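Local coordinates for protein ferritin (Pseudo-nitzschia multiseries, PDB 4IWK) that probably takes up ferrous iron, oxidises it with oxygen at a ferroxidase centre and stores it as ferric hydroxide inside a 24-subunit shell, at residues 125-128 and 129-133; 47-50 and 51-54; 12-15 and 16-20; 112-115 and 116-119; 22-25 and 26-29. One frame throughout, in Å; residues are numbered along the deposited sequence.

Contact 1 (125-128 and 129-133); sequences HLQQ and VNEED. With FE (Fe (III) ion), chain I.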
loop_
_atom_site.group_PDB
_atom_site.type_symbol
_atom_site.label_atom_id
_atom_site.label_comp_id
_atom_site.label_asym_id
_atom_site.label_seq_id
_atom_site.Cartn_x
_atom_site.Cartn_y
_atom_site.Cartn_z
ATOM N N HIS A 125 46.672 -6.585 9.227
ATOM C CA HIS A 125 47.429 -5.823 10.223
ATOM C C HIS A 125 46.520 -4.962 11.102
ATOM O O HIS A 125 46.695 -4.885 12.351
ATOM C CB HIS A 125 48.476 -4.919 9.471
ATOM C CG HIS A 125 49.568 -5.713 8.847
ATOM N ND1 HIS A 125 50.013 -5.524 7.538
ATOM C CD2 HIS A 125 50.262 -6.753 9.343
ATOM C CE1 HIS A 125 51.013 -6.387 7.302
ATOM N NE2 HIS A 125 51.136 -7.157 8.371
ATOM N N LEU A 126 45.552 -4.295 10.446
ATOM C CA LEU A 126 44.669 -3.377 11.145
ATOM C C LEU A 126 43.666 -4.136 11.987
ATOM O O LEU A 126 43.401 -3.732 13.055
ATOM C CB LEU A 126 43.955 -2.467 10.132
ATOM C CG LEU A 126 44.972 -1.582 9.397
ATOM C CD1 LEU A 126 44.196 -0.731 8.390
ATOM C CD2 LEU A 126 45.670 -0.649 10.414
ATOM N N GLN A 127 43.231 -5.320 11.507
ATOM C CA GLN A 127 42.296 -6.109 12.323
ATOM C C GLN A 127 43.031 -6.527 13.619
ATOM O O GLN A 127 42.405 -6.432 14.672
ATOM C CB GLN A 127 41.805 -7.315 11.511
ATOM C CG GLN A 127 41.097 -8.403 12.396
ATOM C CD GLN A 127 39.652 -8.133 12.746
ATOM O OE1 GLN A 127 39.027 -8.857 13.608
ATOM N NE2 GLN A 127 39.082 -7.109 12.088
ATOM N N GLN A 128 44.288 -6.876 13.569
ATOM C CA GLN A 128 44.997 -7.320 14.762
ATOM C C GLN A 128 45.164 -6.169 15.754
ATOM O O GLN A 128 45.123 -6.393 16.955
ATOM C CB GLN A 128 46.404 -7.854 14.424
ATOM C CG GLN A 128 46.358 -9.235 13.761
ATOM C CD GLN A 128 45.502 -10.202 14.585
ATOM O OE1 GLN A 128 44.405 -10.576 14.128
ATOM N NE2 GLN A 128 45.980 -10.591 15.776
ATOM N N VAL A 129 45.378 -4.935 15.265
ATOM C CA VAL A 129 45.389 -3.827 16.222
ATOM C C VAL A 129 44.047 -3.762 16.961
ATOM O O VAL A 129 43.994 -3.581 18.191
ATOM C CB VAL A 129 45.621 -2.472 15.432
ATOM C CG1 VAL A 129 45.296 -1.281 16.327
ATOM C CG2 VAL A 129 47.044 -2.491 14.909
ATOM N N ASN A 130 42.948 -3.954 16.249
ATOM C CA ASN A 130 41.649 -3.850 16.890
ATOM C C ASN A 130 41.422 -5.032 17.866
ATOM O O ASN A 130 40.925 -4.842 18.968
ATOM C CB ASN A 130 40.590 -3.876 15.839
ATOM C CG ASN A 130 40.518 -2.516 15.076
ATOM O OD1 ASN A 130 41.179 -1.534 15.474
ATOM N ND2 ASN A 130 39.812 -2.497 13.909
ATOM N N GLU A 131 41.851 -6.206 17.426
ATOM C CA GLU A 131 41.621 -7.424 18.291
ATOM C C GLU A 131 42.489 -7.347 19.532
ATOM O O GLU A 131 41.973 -7.639 20.707
ATOM C CB GLU A 131 41.992 -8.705 17.546
ATOM C CG GLU A 131 41.024 -8.919 16.375
ATOM C CD GLU A 131 41.029 -10.343 15.889
ATOM O OE1 GLU A 131 41.912 -11.068 16.400
ATOM O OE2 GLU A 131 40.239 -10.696 15.016
ATOM N N GLU A 132 43.754 -6.939 19.404
ATOM C CA GLU A 132 44.575 -6.853 20.634
ATOM C C GLU A 132 43.987 -5.806 21.608
ATOM O O GLU A 132 44.041 -6.012 22.855
ATOM C CB GLU A 132 46.022 -6.531 20.334
ATOM C CG GLU A 132 46.776 -7.716 19.683
ATOM C CD GLU A 132 48.271 -7.501 19.639
ATOM O OE1 GLU A 132 48.797 -6.815 20.534
ATOM O OE2 GLU A 132 48.925 -7.894 18.679
ATOM N N ASP A 133 43.484 -4.709 21.081
ATOM C CA ASP A 133 42.955 -3.685 21.945
ATOM C C ASP A 133 41.710 -4.221 22.670
ATOM O O ASP A 133 41.585 -3.967 23.890
ATOM C CB ASP A 133 42.530 -2.467 21.061
ATOM C CG ASP A 133 41.750 -1.407 21.837
ATOM O OD1 ASP A 133 42.370 -0.775 22.693
ATOM O OD2 ASP A 133 40.580 -1.245 21.558
HETATM FE FE FE I . 42.113 -13.169 16.186
HETATM O O HOH W 1 43.058 -0.933 13.503
HETATM O O HOH W 2 43.201 -13.011 14.615
HETATM O O HOH W 3 40.318 -13.204 15.848
#
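Glu131 stands one helical turn beyond Gln127 and Gln128 and runs its carboxylate past both on the way to the iron of the ferroxidase centre. Its CB lies 3.7 Å from Gln127 O. The chain then starts beside the backbone N (chi1 -67°) and extends, which brings CG to 3.3 Å from Gln127 O, the carbonyl that accepts the Glu131 N-H at 2.8 Å between Glu131 N and Gln127 O. At CD the carboxylate forks. OE1 is bonded to the iron at 2.1 Å between Glu131 OE1 and FE of chain I, while OE2 binds a further iron shared with Glu45 and Glu48; a side chain long enough to reach the metals, with two oxygens to divide between them, suits such bridging. Gln127, bent at chi2, leans on the OE2 branch, its CG 3.6 Å from Glu131 OE2 and its amide plane turned 80° from the carboxylate. Cutting Gln127 back to an alanine would probably leave this branch without the group packed against it, and OE2 less confined. Gln128 acts on the iron's water as a second-shell residue: its OE1 accepts at 2.8 Å between Gln128 OE1 and water 2, and its NE2 is held by Glu95 and Thr99. In the ferritin four-helix bundle, Gln127 and Glu131 face helix 36-62, Gln128 and Glu132 pack on helix 84-111, and Leu126 and Val129 lie against a second subunit.

Contact 2 (47-50 and 51-54); sequences AEER and EHGL. With FE (Fe (III) ion), chain G; FE (Fe (III) ion), chain I.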
loop_
_atom_site.group_PDB
_atom_site.type_symbol
_atom_site.label_atom_id
_atom_site.label_comp_id
_atom_site.label_asym_id
_atom_site.label_seq_id
_atom_site.Cartn_x
_atom_site.Cartn_y
_atom_site.Cartn_z
ATOM N N ALA A 47 35.368 -19.303 15.184
ATOM C CA ALA A 47 34.916 -19.342 13.778
ATOM C C ALA A 47 35.642 -18.241 12.995
ATOM O O ALA A 47 35.980 -18.493 11.811
ATOM C CB ALA A 47 33.389 -19.074 13.744
ATOM N N GLU A 48 35.860 -17.072 13.591
ATOM C CA GLU A 48 36.490 -15.925 12.859
ATOM C C GLU A 48 37.928 -16.323 12.522
ATOM O O GLU A 48 38.383 -16.063 11.420
ATOM C CB GLU A 48 36.400 -14.699 13.737
ATOM C CG GLU A 48 36.898 -13.490 13.000
ATOM C CD GLU A 48 37.077 -12.386 13.984
ATOM O OE1 GLU A 48 36.028 -11.762 14.363
ATOM O OE2 GLU A 48 38.251 -12.250 14.450
ATOM N N GLU A 49 38.660 -16.950 13.454
ATOM C CA GLU A 49 40.066 -17.301 13.093
ATOM C C GLU A 49 40.066 -18.372 12.021
ATOM O O GLU A 49 40.971 -18.341 11.143
ATOM C CB GLU A 49 40.750 -17.921 14.338
ATOM C CG GLU A 49 40.893 -16.964 15.491
ATOM C CD GLU A 49 41.938 -15.921 15.240
ATOM O OE1 GLU A 49 42.495 -15.956 14.153
ATOM O OE2 GLU A 49 42.349 -15.264 16.188
ATOM N N ARG A 50 39.131 -19.315 12.024
ATOM C CA ARG A 50 39.104 -20.222 10.867
ATOM C C ARG A 50 38.818 -19.441 9.569
ATOM O O ARG A 50 39.497 -19.725 8.568
ATOM C CB ARG A 50 37.967 -21.247 11.134
ATOM C CG ARG A 50 37.944 -22.287 9.997
ATOM C CD ARG A 50 37.045 -23.459 10.412
ATOM N NE ARG A 50 36.989 -24.452 9.266
ATOM C CZ ARG A 50 36.080 -24.227 8.314
ATOM N NH1 ARG A 50 35.341 -23.141 8.386
ATOM N NH2 ARG A 50 35.972 -24.970 7.238
ATOM N N GLU A 51 37.886 -18.460 9.595
ATOM C CA GLU A 51 37.746 -17.604 8.372
ATOM C C GLU A 51 39.035 -16.901 7.944
ATOM O O GLU A 51 39.291 -16.880 6.707
ATOM C CB GLU A 51 36.610 -16.569 8.530
ATOM C CG GLU A 51 35.247 -17.209 8.720
ATOM C CD GLU A 51 34.841 -18.054 7.498
ATOM O OE1 GLU A 51 35.234 -17.748 6.325
ATOM O OE2 GLU A 51 34.226 -19.114 7.681
ATOM N N HIS A 52 39.852 -16.407 8.912
ATOM C CA HIS A 52 41.134 -15.843 8.505
ATOM C C HIS A 52 41.980 -16.874 7.772
ATOM O O HIS A 52 42.584 -16.598 6.676
ATOM C CB HIS A 52 41.942 -15.371 9.690
ATOM C CG HIS A 52 41.292 -14.262 10.404
ATOM N ND1 HIS A 52 41.675 -13.848 11.667
ATOM C CD2 HIS A 52 40.218 -13.491 10.035
ATOM C CE1 HIS A 52 40.864 -12.876 12.054
ATOM N NE2 HIS A 52 39.980 -12.640 11.101
ATOM N N GLY A 53 42.081 -18.088 8.345
ATOM C CA GLY A 53 42.943 -19.103 7.700
ATOM C C GLY A 53 42.375 -19.385 6.283
ATOM O O GLY A 53 43.164 -19.581 5.363
ATOM N N LEU A 54 41.057 -19.512 6.170
ATOM C CA LEU A 54 40.469 -19.770 4.841
ATOM C C LEU A 54 40.781 -18.656 3.839
ATOM O O LEU A 54 40.990 -18.957 2.648
ATOM C CB LEU A 54 38.961 -19.922 4.898
ATOM C CG LEU A 54 38.545 -21.239 5.662
ATOM C CD1 LEU A 54 37.010 -21.246 5.847
ATOM C CD2 LEU A 54 38.995 -22.557 4.983
HETATM FE FE FE G . 43.538 -14.475 13.124
HETATM FE FE FE I . 42.113 -13.169 16.186
HETATM O O HOH W 4 34.701 -20.548 10.191
HETATM O O HOH W 5 33.254 -21.434 6.759
HETATM O O HOH W 6 45.047 -13.270 12.389
HETATM O O HOH W 2 43.201 -13.011 14.615
HETATM O O HOH W 3 40.318 -13.204 15.848
#
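The diiron ferroxidase centre of the ferritin four-helix bundle draws two ligands from adjoining turns of helix 36-62, Glu49 and His52, in the Glu-x-x-His spacing that recurs in such sites. Three residues along a helix bring both side chains to one flank. Glu49 bends at chi2 (-72°), which swings its carboxylate between two metals as a bridge: Glu49 OE1 lies 2.1 Å from FE of chain G, and Glu49 OE2 lies 2.1 Å from FE of chain I. His52 adds ND1 to the first of these, at 2.4 Å between His52 ND1 and FE of chain G; an imidazole suits the place because it offers a ring nitrogen as ligand among carboxylates. Its ring stands 81° from the Glu49 carboxylate plane, and Glu48 O sits over one ring face near the rim, 3.4 Å from His52 CD2. Beyond the ring, Glu48 reaches out in extended form to a further iron, which Glu131 and Glu45 also bind. On another flank the extended Arg50 has Leu54 CD1 over one face of its guanidinium, 3.6 Å from Arg50 NH1, and gives NH2 to Ser46 of a third subunit. Arg50 NH1 and Glu51 OE2 are too far apart for a salt bridge; two waters join them, each accepting from NH1 in the guanidinium plane and donating to OE2, the shorter link being 2.7 Å between water 5 and Glu51 OE2.

Contact 3 (12-15 and 16-20); sequences QVTQ and EFTAS. With FE (Fe (III) ion), chain G.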
loop_
_atom_site.group_PDB
_atom_site.type_symbol
_atom_site.label_atom_id
_atom_site.label_comp_id
_atom_site.label_asym_id
_atom_site.label_seq_id
_atom_site.Cartn_x
_atom_site.Cartn_y
_atom_site.Cartn_z
ATOM N N GLN A 12 51.213 -19.316 8.278
ATOM C CA GLN A 12 50.192 -18.359 8.739
ATOM C C GLN A 12 48.844 -19.130 8.782
ATOM O O GLN A 12 48.013 -18.903 9.720
ATOM C CB GLN A 12 50.029 -17.102 7.832
ATOM C CG GLN A 12 49.093 -16.069 8.454
ATOM C CD GLN A 12 49.653 -15.533 9.782
ATOM O OE1 GLN A 12 50.882 -15.456 9.937
ATOM N NE2 GLN A 12 48.809 -15.197 10.725
ATOM N N VAL A 13 48.592 -19.970 7.789
ATOM C CA VAL A 13 47.354 -20.755 7.796
ATOM C C VAL A 13 47.348 -21.618 9.032
ATOM O O VAL A 13 46.335 -21.689 9.751
ATOM C CB VAL A 13 47.239 -21.686 6.560
ATOM C CG1 VAL A 13 46.033 -22.617 6.684
ATOM C CG2 VAL A 13 47.145 -20.850 5.263
ATOM N N THR A 14 48.473 -22.295 9.290
ATOM C CA THR A 14 48.541 -23.085 10.526
ATOM C C THR A 14 48.278 -22.269 11.802
ATOM O O THR A 14 47.543 -22.728 12.693
ATOM C CB THR A 14 49.920 -23.745 10.666
ATOM O OG1 THR A 14 50.143 -24.461 9.475
ATOM C CG2 THR A 14 49.924 -24.756 11.891
ATOM N N GLN A 15 48.812 -21.026 11.867
ATOM C CA GLN A 15 48.666 -20.238 13.079
ATOM C C GLN A 15 47.161 -19.832 13.241
ATOM O O GLN A 15 46.650 -19.811 14.394
ATOM C CB GLN A 15 49.563 -19.005 12.927
ATOM C CG GLN A 15 49.413 -18.012 14.128
ATOM C CD GLN A 15 49.787 -18.656 15.476
ATOM O OE1 GLN A 15 50.635 -19.568 15.523
ATOM N NE2 GLN A 15 49.112 -18.258 16.559
ATOM N N GLU A 16 46.480 -19.521 12.108
ATOM C CA GLU A 16 45.053 -19.075 12.250
ATOM C C GLU A 16 44.249 -20.296 12.707
ATOM O O GLU A 16 43.383 -20.135 13.616
ATOM C CB GLU A 16 44.472 -18.625 10.899
ATOM C CG GLU A 16 45.197 -17.323 10.385
ATOM C CD GLU A 16 45.136 -16.096 11.237
ATOM O OE1 GLU A 16 44.233 -16.038 12.072
ATOM O OE2 GLU A 16 45.966 -15.180 11.006
ATOM N N PHE A 17 44.550 -21.471 12.173
ATOM C CA PHE A 17 43.775 -22.646 12.607
ATOM C C PHE A 17 44.133 -23.105 14.025
ATOM O O PHE A 17 43.220 -23.577 14.758
ATOM C CB PHE A 17 43.943 -23.826 11.627
ATOM C CG PHE A 17 43.360 -23.591 10.268
ATOM C CD1 PHE A 17 42.350 -22.631 10.028
ATOM C CD2 PHE A 17 43.806 -24.385 9.211
ATOM C CE1 PHE A 17 41.800 -22.465 8.752
ATOM C CE2 PHE A 17 43.248 -24.224 7.933
ATOM C CZ PHE A 17 42.201 -23.287 7.721
ATOM N N THR A 18 45.386 -22.875 14.449
ATOM C CA THR A 18 45.815 -23.134 15.834
ATOM C C THR A 18 45.025 -22.225 16.753
ATOM O O THR A 18 44.456 -22.672 17.771
ATOM C CB THR A 18 47.326 -22.873 15.965
ATOM O OG1 THR A 18 48.006 -23.821 15.128
ATOM C CG2 THR A 18 47.812 -23.018 17.388
ATOM N N ALA A 19 44.931 -20.960 16.363
ATOM C CA ALA A 19 44.159 -20.023 17.181
ATOM C C ALA A 19 42.678 -20.356 17.208
ATOM O O ALA A 19 42.099 -20.292 18.243
ATOM C CB ALA A 19 44.312 -18.612 16.644
ATOM N N SER A 20 42.136 -20.838 16.109
ATOM C CA SER A 20 40.731 -21.276 16.135
ATOM C C SER A 20 40.507 -22.355 17.202
ATOM O O SER A 20 39.498 -22.339 17.933
ATOM C CB SER A 20 40.382 -21.796 14.745
ATOM O OG SER A 20 39.013 -22.187 14.760
HETATM FE FE FE G . 43.538 -14.475 13.124
HETATM O O HOH W 6 45.047 -13.270 12.389
HETATM O O HOH W 2 43.201 -13.011 14.615
#
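Gln12 and Glu16 meet amide to carboxylate, the two planes turned 50° apart. The Gln12 NE2-H points within its own amide plane to Glu16 OE2, at 2.9 Å between Gln12 NE2 and Glu16 OE2, but it reaches that oxygen on the anti side and somewhat out of the carboxylate plane. The bend of Gln12 at chi2 (63°) folds the amide along the helix toward its partner, while Ser101 holds Gln12 OE1 and so fixes which way the amide faces. Glu16 divides its oxygens: Glu16 OE1 binds FE of chain G at 2.0 Å, and OE2 takes the amide as well as a metal-bound water, 2.5 Å between water 6 and Glu16 OE2. Here helix 3-32 of the ferritin four-helix bundle gives its ligand to the ferroxidase centre, beside Glu49 and His52 of helix 36-62, and Gln12 is the second-shell residue that steadies it. Val13 and Phe17 run alongside each other in the same direction, with Val13 CG1 3.4 Å from Phe17 CE2; a branched chain and a flat ring suit this greasy strip, which faces Phe56 and Val57 through Val13 and Leu24 of a third subunit through Phe17. Thr18 turns its hydroxyl back toward the preceding turn. Thr18 OG1 donates to Thr14 O at 2.7 Å from above the carbonyl plane, and Thr18 N donates to the same oxygen at 2.8 Å.

Contact 4 (112-115 and 116-119); sequences CHDF and AVMA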
loop_
_atom_site.group_PDB
_atom_site.type_symbol
_atom_site.label_atom_id
_atom_site.label_comp_id
_atom_site.label_asym_id
_atom_site.label_seq_id
_atom_site.Cartn_x
_atom_site.Cartn_y
_atom_site.Cartn_z
ATOM N N CYS A 112 61.152 -9.468 -0.357
ATOM C CA CYS A 112 60.967 -10.059 -1.712
ATOM C C CYS A 112 60.327 -9.005 -2.637
ATOM O O CYS A 112 60.059 -9.329 -3.762
ATOM C CB CYS A 112 60.015 -11.271 -1.658
ATOM S SG CYS A 112 60.900 -12.687 -0.973
ATOM N N HIS A 113 60.068 -7.792 -2.133
ATOM C CA HIS A 113 59.250 -6.800 -2.865
ATOM C C HIS A 113 57.962 -7.372 -3.433
ATOM O O HIS A 113 57.564 -7.139 -4.571
ATOM C CB HIS A 113 60.107 -6.239 -4.092
ATOM C CG HIS A 113 61.333 -5.486 -3.669
ATOM N ND1 HIS A 113 62.051 -5.758 -2.518
ATOM C CD2 HIS A 113 61.961 -4.446 -4.258
ATOM C CE1 HIS A 113 63.072 -4.921 -2.420
ATOM N NE2 HIS A 113 63.024 -4.101 -3.452
ATOM N N ASP A 114 57.250 -8.188 -2.634
ATOM C CA ASP A 114 56.029 -8.825 -3.070
ATOM C C ASP A 114 54.877 -7.894 -2.694
ATOM O O ASP A 114 54.264 -7.981 -1.617
ATOM C CB ASP A 114 55.901 -10.178 -2.381
ATOM C CG ASP A 114 54.840 -11.048 -3.028
ATOM O OD1 ASP A 114 53.831 -10.533 -3.453
ATOM O OD2 ASP A 114 55.074 -12.278 -3.103
ATOM N N PHE A 115 54.637 -6.944 -3.584
ATOM C CA PHE A 115 53.655 -5.880 -3.332
ATOM C C PHE A 115 52.257 -6.454 -3.141
ATOM O O PHE A 115 51.460 -5.924 -2.371
ATOM C CB PHE A 115 53.695 -4.837 -4.467
ATOM C CG PHE A 115 55.007 -4.098 -4.493
ATOM C CD1 PHE A 115 55.326 -3.122 -3.563
ATOM C CD2 PHE A 115 55.961 -4.392 -5.487
ATOM C CE1 PHE A 115 56.601 -2.504 -3.583
ATOM C CE2 PHE A 115 57.210 -3.749 -5.532
ATOM C CZ PHE A 115 57.529 -2.812 -4.565
ATOM N N ALA A 116 51.944 -7.516 -3.918
ATOM C CA ALA A 116 50.587 -8.065 -3.769
ATOM C C ALA A 116 50.403 -8.708 -2.406
ATOM O O ALA A 116 49.329 -8.531 -1.837
ATOM C CB ALA A 116 50.315 -9.131 -4.888
ATOM N N VAL A 117 51.374 -9.511 -1.929
ATOM C CA VAL A 117 51.243 -10.098 -0.612
ATOM C C VAL A 117 51.171 -8.956 0.436
ATOM O O VAL A 117 50.283 -9.001 1.303
ATOM C CB VAL A 117 52.377 -11.116 -0.269
ATOM C CG1 VAL A 117 52.288 -11.471 1.207
ATOM C CG2 VAL A 117 52.130 -12.368 -1.153
ATOM N N MET A 118 51.984 -7.910 0.317
ATOM C CA MET A 118 51.881 -6.879 1.360
ATOM C C MET A 118 50.537 -6.211 1.347
ATOM O O MET A 118 50.004 -5.848 2.389
ATOM C CB MET A 118 52.945 -5.773 1.135
ATOM C CG MET A 118 54.305 -6.381 1.513
ATOM S SD MET A 118 55.634 -5.116 1.471
ATOM C CE MET A 118 55.832 -5.066 -0.322
ATOM N N ALA A 119 49.984 -5.967 0.154
ATOM C CA ALA A 119 48.646 -5.352 0.078
ATOM C C ALA A 119 47.526 -6.272 0.654
ATOM O O ALA A 119 46.629 -5.839 1.385
ATOM C CB ALA A 119 48.293 -5.039 -1.382
HETATM O O HOH W 7 53.562 -8.860 -6.097
#
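Asp114 is the N-cap of helix 115-145, and its side chain accepts the backbone N-H of Val117 in the first turn. With CG swung away from its own backbone N (chi1 -166°), the carboxylate reaches forward, giving 3.1 Å between Val117 N and Asp114 OD1; the donor comes from above the carboxylate plane. Water 7 extends the cap, donating to Asp114 OD1 and accepting from Ala116 N. A short acid suits the place: it reaches the helix start, and its negative charge should favour the positive end of the helix dipole. OD2 forms a salt bridge with Arg63. Just before the cap, His113 ends helix 84-111 in a Schellman motif with positive phi (47°), so one helix stops and the next begins within a tight bend of the bundle. With an alanine at Asp114, Val117 N would probably lose its capping acceptor and Arg63 this salt bridge. Inside the first turn, the Met118 chain runs along the Phe115 side chain, Phe115 CD1 being 3.8 Å from Met118 CE. The bend of Met118 at chi3 curls that methyl back to 3.6 Å between Met118 CE and Asp114 O. Phe115 and Ala116 rest against Ala106 and Val129 of a fourth subunit.

Contact 5 (22-25 and 26-29); sequences VYLS and ASIW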
loop_
_atom_site.group_PDB
_atom_site.type_symbol
_atom_site.label_atom_id
_atom_site.label_comp_id
_atom_site.label_asym_id
_atom_site.label_seq_id
_atom_site.Cartn_x
_atom_site.Cartn_y
_atom_site.Cartn_z
ATOM N N VAL A 22 42.473 -23.003 19.847
ATOM C CA VAL A 22 42.644 -22.458 21.186
ATOM C C VAL A 22 41.350 -21.716 21.676
ATOM O O VAL A 22 40.904 -21.870 22.855
ATOM C CB VAL A 22 43.871 -21.528 21.213
ATOM C CG1 VAL A 22 43.940 -20.816 22.609
ATOM C CG2 VAL A 22 45.189 -22.377 20.995
ATOM N N TYR A 23 40.764 -20.921 20.795
ATOM C CA TYR A 23 39.467 -20.287 21.163
ATOM C C TYR A 23 38.427 -21.320 21.446
ATOM O O TYR A 23 37.655 -21.118 22.403
ATOM C CB TYR A 23 39.036 -19.378 19.963
ATOM C CG TYR A 23 39.642 -17.991 20.092
ATOM C CD1 TYR A 23 40.459 -17.455 19.101
ATOM C CD2 TYR A 23 39.172 -17.130 21.086
ATOM C CE1 TYR A 23 40.981 -16.125 19.185
ATOM C CE2 TYR A 23 39.623 -15.802 21.178
ATOM C CZ TYR A 23 40.497 -15.319 20.218
ATOM O OH TYR A 23 40.959 -14.012 20.235
ATOM N N LEU A 24 38.415 -22.463 20.701
ATOM C CA LEU A 24 37.378 -23.446 20.992
ATOM C C LEU A 24 37.707 -24.045 22.380
ATOM O O LEU A 24 36.792 -24.257 23.190
ATOM C CB LEU A 24 37.426 -24.564 19.930
ATOM C CG LEU A 24 36.478 -25.734 20.211
ATOM C CD1 LEU A 24 35.031 -25.161 20.188
ATOM C CD2 LEU A 24 36.588 -26.788 19.110
ATOM N N SER A 25 38.987 -24.316 22.681
ATOM C CA SER A 25 39.342 -24.799 24.024
ATOM C C SER A 25 38.891 -23.818 25.150
ATOM O O SER A 25 38.378 -24.273 26.194
ATOM C CB SER A 25 40.854 -25.101 24.117
ATOM O OG SER A 25 41.652 -23.928 24.252
ATOM N N ALA A 26 39.070 -22.501 24.910
ATOM C CA ALA A 26 38.585 -21.497 25.901
ATOM C C ALA A 26 37.055 -21.585 26.055
ATOM O O ALA A 26 36.538 -21.506 27.171
ATOM C CB ALA A 26 39.005 -20.100 25.497
ATOM N N SER A 27 36.338 -21.722 24.932
ATOM C CA SER A 27 34.869 -21.849 25.010
ATOM C C SER A 27 34.465 -23.052 25.866
ATOM O O SER A 27 33.497 -23.022 26.626
ATOM C CB SER A 27 34.270 -21.989 23.590
ATOM O OG SER A 27 34.273 -23.341 23.136
ATOM N N ILE A 28 35.225 -24.135 25.740
ATOM C CA ILE A 28 34.874 -25.373 26.532
ATOM C C ILE A 28 35.130 -25.088 27.993
ATOM O O ILE A 28 34.284 -25.363 28.829
ATOM C CB ILE A 28 35.723 -26.573 26.005
ATOM C CG1 ILE A 28 35.251 -26.970 24.602
ATOM C CG2 ILE A 28 35.598 -27.685 27.031
ATOM C CD1 ILE A 28 36.268 -27.915 23.942
ATOM N N TRP A 29 36.288 -24.468 28.337
ATOM C CA TRP A 29 36.540 -24.164 29.715
ATOM C C TRP A 29 35.438 -23.289 30.268
ATOM O O TRP A 29 34.940 -23.500 31.385
ATOM C CB TRP A 29 37.968 -23.492 29.858
ATOM C CG TRP A 29 38.334 -23.421 31.320
ATOM C CD1 TRP A 29 39.094 -24.355 32.020
ATOM C CD2 TRP A 29 37.948 -22.404 32.256
ATOM N NE1 TRP A 29 39.179 -23.963 33.354
ATOM C CE2 TRP A 29 38.484 -22.782 33.533
ATOM C CE3 TRP A 29 37.143 -21.258 32.167
ATOM C CZ2 TRP A 29 38.292 -21.963 34.721
ATOM C CZ3 TRP A 29 36.925 -20.451 33.324
ATOM C CH2 TRP A 29 37.478 -20.851 34.617
#
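Leu24 and Ile28, one turn apart, are joined first through the backbone, at 3.0 Å between Ile28 N and Leu24 O. Ile28 CG1 then passes 3.4 Å from Leu24 O, and the apolar ends come loosely together, Leu24 CG being 4.3 Å from Ile28 CD1. In the conformer of Ser27 described, one of two, Leu24 O has a second donor: Ser27 OG lies 2.7 Å from Leu24 O, in the carbonyl plane and on a lone pair. At chi1 86° the hydroxyl has a position from which it can reach back. Ser25, also in two conformers, makes a like bond to Val22 O; neither bond need hold in the other copy. Small hydroxyls suit buried helix faces because the helix itself can satisfy them. Further out, the two aliphatic side chains meet a third subunit, Leu24 on its Leu54 and Ile28 on its Val57, whereas Tyr23 turns to the ferroxidase centre and bonds Glu95 through its hydroxyl. The small Ala26 lies against Val87 of helix 84-111 and Trp81. One helix thus serves core and subunit interface at once, as expected for the first helix of a ferritin four-helix bundle.

Overall arrangement
Along the chain the order is contact 3, 5, 2, 4, 1. Contacts 3 and 5 share helix 3-32, their centres about 14 Å apart; contact 2 lies on helix 36-62; contact 4 spans the loop into helix 115-145, and contact 1 lies further along that helix. Contacts 1, 2 and 3 converge on the iron site: the centres of 2 and 3 are about 8 Å apart and both reach one iron, while 1 and 2 share another, and water 2 belongs to all three. Three of the bundle's helices meet here through these contacts, and helix 84-111 adds Glu95. Contact 4, about 34 Å from contact 5 between centres, marks a far end of the bundle, and contacts 2, 3 and 5 touch the same third subunit.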